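Local coordinates for protein LYND (Lyngbya aestuarii, PDB 4V1T) that probably catalyses the ATP-dependent heterocyclisation of cysteine residues in a precursor peptide, as a YcaO-type cyclodehydratase of cyanobactin biosynthesis, at residues I268-Y271 with H272-T276; K439-T442 with L443-G447. All coordinates share one frame; numbering follows the deposited sequence.

Overall arrangement
Both contacts are local, each lying within one unbroken run of chain, and their centres are about 56 Å apart. Contact 1 is partly buried and belongs to a single element, the last turns of helix 250-275, where main-chain bonds do the joining and helix 103-109 covers one flank. Contact 2 lies at the surface of the YcaO part of the chain and joins two elements, strand 439-441 and the short helix 443-446. Its chemistry is that of a helix start: a threonine and a glutamate exchange weak bonds between side chain and backbone. Contact 1 has the reverse situation, a helix nearing its C-terminal end, where the last main-chain bonds are weak.

Contact 1. Residues I268-Y271 with H272-T276; sequences IVKY and HVNAT
Val273 packs closely against the turn before it: its methyl CG2 lies 3.3 Å from Val269 O, the same oxygen that accepts from Val273 N at 3.1 Å. CG1 stands anti to the backbone N (chi1 -179°), which leaves CG2 beside that N and brings it against the Val269 carbonyl. His272 does much the same one residue earlier, with N bonded to Ile268 O at 2.9 Å and CB 3.4 Å from that oxygen. The Ile268 carbonyl also accepts from the side chain of Gln112, and Val105 and Ala109 of helix 103-109 cover this flank, touching Val269, His272 and Val273. The run forms the last turns of helix 250-275, whose i to i+4 bonds weaken near the C-terminal end and are joined by i to i+3 bonds. Asn274 N is shared weakly between Lys270 O at 3.2 Å and Tyr271 O, while Ala275 N makes another weak bond to Tyr271 O at 3.0 Å. Asn274 CB rests 3.5 Å from Lys270 O. Lys270 extends from the helix to give NZ to Phe283 O and Thr285 OG1, in the segment leading to strand 289-294 of the mixed sheet. The solvent side is much looser: Tyr271 is exposed, its side chain touching Gln112, and the Ala275 methyl comes no nearer than 3.8 Å to Tyr271 O.

Contact 2. Residues K439-T442 with L443-G447; sequences KRAT and LAELG
Thr442 OG1 meets both the backbone of the following turn and a water. It accepts a weak bond from Glu445 N at 3.4 Å, with a fairly straight N-H angle of 161°, and the water lies 3.1 Å from OG1. The hydroxyl is set between the backbone N and the carbonyl carbon (chi1 77°), which places it within range of Glu445 N. Glu445 returns the bond: its side chain crosses that of Thr442 at about a right angle, its CG 3.1 Å from Thr442 OG1, and OE1 weakly accepts from Thr442 N at 3.3 Å. This reciprocal pair is a capping box, with Thr442 as N-cap of helix 443-446. Glu445 OE1 also lies 3.3 Å from Ala441 CB. On the apolar side, Leu446 CD2 packs against the same methyl at 4.0 Å, and Leu446 also touches Trp493 and Tyr506 of the adjoining strands. Ala441 O accepts from Trp493 NE1, and backbone bonds join Lys439 to Trp493 and Ala441 to Ile491, placing strand 439-441 beside strand 491-498 in the antiparallel sheet. After the single turn, Gly447 has positive phi (67°) and its N gives a hydrogen bond to Leu443 O at 3.1 Å.

Contact 1. Residues I268-Y271 with H272-T276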
ATOM      1  N   ILE B 268     -26.458 -14.921  -3.997  1.00 31.56           N
ATOM      2  CA  ILE B 268     -27.892 -15.222  -3.950  1.00 35.55           C
ATOM      3  C   ILE B 268     -28.432 -15.006  -2.543  1.00 35.49           C
ATOM      4  O   ILE B 268     -29.581 -14.561  -2.377  1.00 39.86           O
ATOM      5  CB  ILE B 268     -28.224 -16.662  -4.425  1.00 43.07           C
ATOM      6  CG1 ILE B 268     -27.470 -17.701  -3.595  1.00 58.00           C
ATOM      7  CG2 ILE B 268     -27.886 -16.812  -5.900  1.00 49.89           C
ATOM      8  CD1 ILE B 268     -27.852 -19.133  -3.893  1.00 62.19           C
ATOM      9  N   VAL B 269     -27.615 -15.299  -1.526  1.00 36.27           N
ATOM     10  CA  VAL B 269     -28.046 -15.104  -0.139  1.00 34.08           C
ATOM     11  C   VAL B 269     -28.192 -13.618   0.135  1.00 37.76           C
ATOM     12  O   VAL B 269     -29.212 -13.152   0.666  1.00 42.00           O
ATOM     13  CB  VAL B 269     -27.064 -15.737   0.852  1.00 31.81           C
ATOM     14  CG1 VAL B 269     -27.317 -15.251   2.282  1.00 39.66           C
ATOM     15  CG2 VAL B 269     -27.155 -17.245   0.778  1.00 37.83           C
ATOM     16  N   LYS B 270     -27.164 -12.872  -0.242  1.00 40.21           N
ATOM     17  CA  LYS B 270     -27.190 -11.422  -0.154  1.00 38.72           C
ATOM     18  C   LYS B 270     -28.403 -10.836  -0.883  1.00 41.67           C
ATOM     19  O   LYS B 270     -29.092  -9.945  -0.378  1.00 38.98           O
ATOM     20  CB  LYS B 270     -25.889 -10.855  -0.719  1.00 44.64           C
ATOM     21  CG  LYS B 270     -25.833  -9.340  -0.832  1.00 44.26           C
ATOM     22  CD  LYS B 270     -24.417  -8.849  -0.590  1.00 51.59           C
ATOM     23  CE  LYS B 270     -24.237  -7.394  -0.924  1.00 58.13           C
ATOM     24  NZ  LYS B 270     -22.798  -7.018  -0.895  1.00 71.59           N
ATOM     25  N   TYR B 271     -28.667 -11.359  -2.069  1.00 33.71           N
ATOM     26  CA  TYR B 271     -29.758 -10.864  -2.894  1.00 36.92           C
ATOM     27  C   TYR B 271     -31.109 -11.138  -2.244  1.00 49.08           C
ATOM     28  O   TYR B 271     -32.004 -10.302  -2.294  1.00 42.21           O
ATOM     29  CB  TYR B 271     -29.709 -11.526  -4.262  1.00 40.88           C
ATOM     30  CG  TYR B 271     -30.943 -11.290  -5.096  1.00 49.54           C
ATOM     31  CD1 TYR B 271     -31.238 -10.027  -5.592  1.00 43.02           C
ATOM     32  CD2 TYR B 271     -31.813 -12.328  -5.385  1.00 43.27           C
ATOM     33  CE1 TYR B 271     -32.366  -9.808  -6.370  1.00 46.59           C
ATOM     34  CE2 TYR B 271     -32.935 -12.118  -6.162  1.00 57.43           C
ATOM     35  CZ  TYR B 271     -33.203 -10.857  -6.655  1.00 59.21           C
ATOM     36  OH  TYR B 271     -34.321 -10.638  -7.420  1.00 69.47           O
ATOM     37  N   HIS B 272     -31.247 -12.321  -1.641  1.00 41.17           N
ATOM     38  CA  HIS B 272     -32.476 -12.708  -0.981  1.00 42.01           C
ATOM     39  C   HIS B 272     -32.786 -11.762   0.179  1.00 38.76           C
ATOM     40  O   HIS B 272     -33.913 -11.324   0.326  1.00 39.92           O
ATOM     41  CB  HIS B 272     -32.373 -14.144  -0.475  1.00 40.98           C
ATOM     42  CG  HIS B 272     -33.566 -14.598   0.302  1.00 46.04           C
ATOM     43  ND1 HIS B 272     -34.754 -14.950  -0.299  1.00 49.87           N
ATOM     44  CD2 HIS B 272     -33.754 -14.769   1.632  1.00 48.09           C
ATOM     45  CE1 HIS B 272     -35.626 -15.311   0.622  1.00 48.04           C
ATOM     46  NE2 HIS B 272     -35.045 -15.210   1.804  1.00 48.24           N
ATOM     47  N   VAL B 273     -31.774 -11.434   0.976  1.00 39.95           N
ATOM     48  CA  VAL B 273     -31.964 -10.634   2.186  1.00 45.20           C
ATOM     49  C   VAL B 273     -32.171  -9.163   1.849  1.00 59.41           C
ATOM     50  O   VAL B 273     -32.632  -8.406   2.690  1.00 68.21           O
ATOM     51  CB  VAL B 273     -30.765 -10.801   3.154  1.00 45.80           C
ATOM     52  CG1 VAL B 273     -30.954  -9.988   4.438  1.00 48.03           C
ATOM     53  CG2 VAL B 273     -30.599 -12.254   3.525  1.00 44.77           C
ATOM     54  N   ASN B 274     -31.842  -8.763   0.621  1.00 64.11           N
ATOM     55  CA  ASN B 274     -32.026  -7.369   0.194  1.00 54.74           C
ATOM     56  C   ASN B 274     -33.261  -7.144  -0.678  1.00 50.07           C
ATOM     57  O   ASN B 274     -33.629  -6.000  -0.930  1.00 55.03           O
ATOM     58  CB  ASN B 274     -30.781  -6.861  -0.540  1.00 56.37           C
ATOM     59  CG  ASN B 274     -29.660  -6.415   0.402  1.00 57.30           C
ATOM     60  OD1 ASN B 274     -28.566  -6.110  -0.057  1.00 61.43           O
ATOM     61  ND2 ASN B 274     -29.923  -6.371   1.712  1.00 51.25           N
ATOM     62  N   ALA B 275     -33.890  -8.218  -1.141  1.00 49.26           N
ATOM     63  CA  ALA B 275     -35.158  -8.097  -1.855  1.00 53.77           C
ATOM     64  C   ALA B 275     -36.140  -7.410  -0.918  1.00 66.98           C
ATOM     65  O   ALA B 275     -36.669  -6.341  -1.224  1.00 68.39           O
ATOM     66  CB  ALA B 275     -35.676  -9.458  -2.282  1.00 55.00           C
ATOM     67  N   THR B 276     -36.366  -8.044   0.227  1.00 76.66           N
ATOM     68  CA  THR B 276     -36.923  -7.377   1.391  1.00 85.52           C
ATOM     69  C   THR B 276     -35.731  -6.779   2.128  1.00 94.62           C
ATOM     70  O   THR B 276     -34.612  -7.230   1.933  1.00114.84           O
ATOM     71  CB  THR B 276     -37.651  -8.362   2.318  1.00 86.52           C
ATOM     72  OG1 THR B 276     -36.691  -9.190   2.984  1.00 76.93           O
ATOM     73  CG2 THR B 276     -38.620  -9.237   1.531  1.00 87.88           C
TER

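Contact 2. Residues K439-T442 with L443-G447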
ATOM      1  N   LYS B 439     -18.489  19.058 -34.255  1.00 53.18           N
ATOM      2  CA  LYS B 439     -19.429  19.551 -35.245  1.00 59.89           C
ATOM      3  C   LYS B 439     -18.734  19.584 -36.608  1.00 56.62           C
ATOM      4  O   LYS B 439     -17.645  20.122 -36.737  1.00 53.42           O
ATOM      5  CB  LYS B 439     -19.948  20.939 -34.867  1.00 60.28           C
ATOM      6  CG  LYS B 439     -21.076  21.425 -35.765  1.00 81.53           C
ATOM      7  CD  LYS B 439     -21.885  22.542 -35.122  1.00 90.38           C
ATOM      8  CE  LYS B 439     -21.063  23.808 -34.973  1.00 87.43           C
ATOM      9  NZ  LYS B 439     -21.889  24.934 -34.456  1.00 83.82           N
ATOM     10  N   ARG B 440     -19.383  19.004 -37.614  1.00 58.18           N
ATOM     11  CA  ARG B 440     -18.841  18.955 -38.978  1.00 57.71           C
ATOM     12  C   ARG B 440     -19.082  20.275 -39.697  1.00 54.73           C
ATOM     13  O   ARG B 440     -20.212  20.702 -39.858  1.00 57.21           O
ATOM     14  CB  ARG B 440     -19.484  17.807 -39.753  1.00 63.52           C
ATOM     15  CG  ARG B 440     -18.987  17.614 -41.174  1.00 75.40           C
ATOM     16  CD  ARG B 440     -19.671  16.415 -41.819  1.00 79.75           C
ATOM     17  NE  ARG B 440     -19.195  16.159 -43.178  1.00 82.18           N
ATOM     18  CZ  ARG B 440     -19.707  16.703 -44.280  1.00 81.26           C
ATOM     19  NH1 ARG B 440     -20.729  17.547 -44.204  1.00 74.22           N
ATOM     20  NH2 ARG B 440     -19.195  16.402 -45.467  1.00 92.41           N
ATOM     21  N   ALA B 441     -18.008  20.919 -40.129  1.00 59.48           N
ATOM     22  CA  ALA B 441     -18.118  22.203 -40.799  1.00 60.83           C
ATOM     23  C   ALA B 441     -16.813  22.560 -41.476  1.00 52.23           C
ATOM     24  O   ALA B 441     -15.767  21.997 -41.158  1.00 48.78           O
ATOM     25  CB  ALA B 441     -18.492  23.283 -39.804  1.00 64.42           C
ATOM     26  N   THR B 442     -16.876  23.510 -42.400  1.00 51.63           N
ATOM     27  CA  THR B 442     -15.671  24.034 -43.034  1.00 59.94           C
ATOM     28  C   THR B 442     -15.171  25.264 -42.280  1.00 53.78           C
ATOM     29  O   THR B 442     -15.881  25.830 -41.447  1.00 52.00           O
ATOM     30  CB  THR B 442     -15.912  24.416 -44.501  1.00 67.12           C
ATOM     31  OG1 THR B 442     -16.613  25.665 -44.565  1.00 64.89           O
ATOM     32  CG2 THR B 442     -16.709  23.336 -45.231  1.00 66.24           C
ATOM     33  N   LEU B 443     -13.945  25.677 -42.582  1.00 63.78           N
ATOM     34  CA  LEU B 443     -13.362  26.867 -41.972  1.00 65.45           C
ATOM     35  C   LEU B 443     -14.254  28.079 -42.203  1.00 62.80           C
ATOM     36  O   LEU B 443     -14.367  28.945 -41.334  1.00 64.16           O
ATOM     37  CB  LEU B 443     -11.960  27.118 -42.533  1.00 69.26           C
ATOM     38  CG  LEU B 443     -11.131  28.285 -41.967  1.00 73.73           C
ATOM     39  CD1 LEU B 443      -9.655  27.959 -42.080  1.00 84.45           C
ATOM     40  CD2 LEU B 443     -11.407  29.599 -42.692  1.00 80.76           C
ATOM     41  N   ALA B 444     -14.903  28.116 -43.365  1.00 61.45           N
ATOM     42  CA  ALA B 444     -15.705  29.261 -43.774  1.00 66.34           C
ATOM     43  C   ALA B 444     -16.992  29.397 -42.964  1.00 63.55           C
ATOM     44  O   ALA B 444     -17.318  30.490 -42.505  1.00 65.86           O
ATOM     45  CB  ALA B 444     -16.034  29.167 -45.260  1.00 69.63           C
ATOM     46  N   GLU B 445     -17.717  28.295 -42.792  1.00 61.10           N
ATOM     47  CA  GLU B 445     -19.035  28.341 -42.149  1.00 68.39           C
ATOM     48  C   GLU B 445     -18.912  28.852 -40.719  1.00 68.67           C
ATOM     49  O   GLU B 445     -19.798  29.545 -40.226  1.00 73.06           O
ATOM     50  CB  GLU B 445     -19.715  26.966 -42.145  1.00 71.36           C
ATOM     51  CG  GLU B 445     -19.425  26.106 -43.360  1.00 74.51           C
ATOM     52  CD  GLU B 445     -20.304  24.879 -43.435  1.00 70.69           C
ATOM     53  OE1 GLU B 445     -20.181  24.002 -42.554  1.00 80.12           O
ATOM     54  OE2 GLU B 445     -21.110  24.790 -44.376  1.00 77.27           O
ATOM     55  N   LEU B 446     -17.808  28.510 -40.061  1.00 66.87           N
ATOM     56  CA  LEU B 446     -17.562  28.946 -38.693  1.00 71.13           C
ATOM     57  C   LEU B 446     -16.979  30.352 -38.663  1.00 75.54           C
ATOM     58  O   LEU B 446     -17.148  31.085 -37.687  1.00 73.41           O
ATOM     59  CB  LEU B 446     -16.615  27.975 -37.991  1.00 66.33           C
ATOM     60  CG  LEU B 446     -17.079  26.519 -37.917  1.00 66.27           C
ATOM     61  CD1 LEU B 446     -16.076  25.691 -37.121  1.00 62.42           C
ATOM     62  CD2 LEU B 446     -18.474  26.396 -37.312  1.00 71.40           C
ATOM     63  N   GLY B 447     -16.272  30.710 -39.730  1.00 70.75           N
ATOM     64  CA  GLY B 447     -15.714  32.041 -39.875  1.00 75.13           C
ATOM     65  C   GLY B 447     -14.614  32.359 -38.879  1.00 79.20           C
ATOM     66  O   GLY B 447     -13.522  31.789 -38.941  1.00 89.63           O
TER
HETATM   67  O   HOH W   1     -13.936  26.967 -45.320  1.00 62.93           O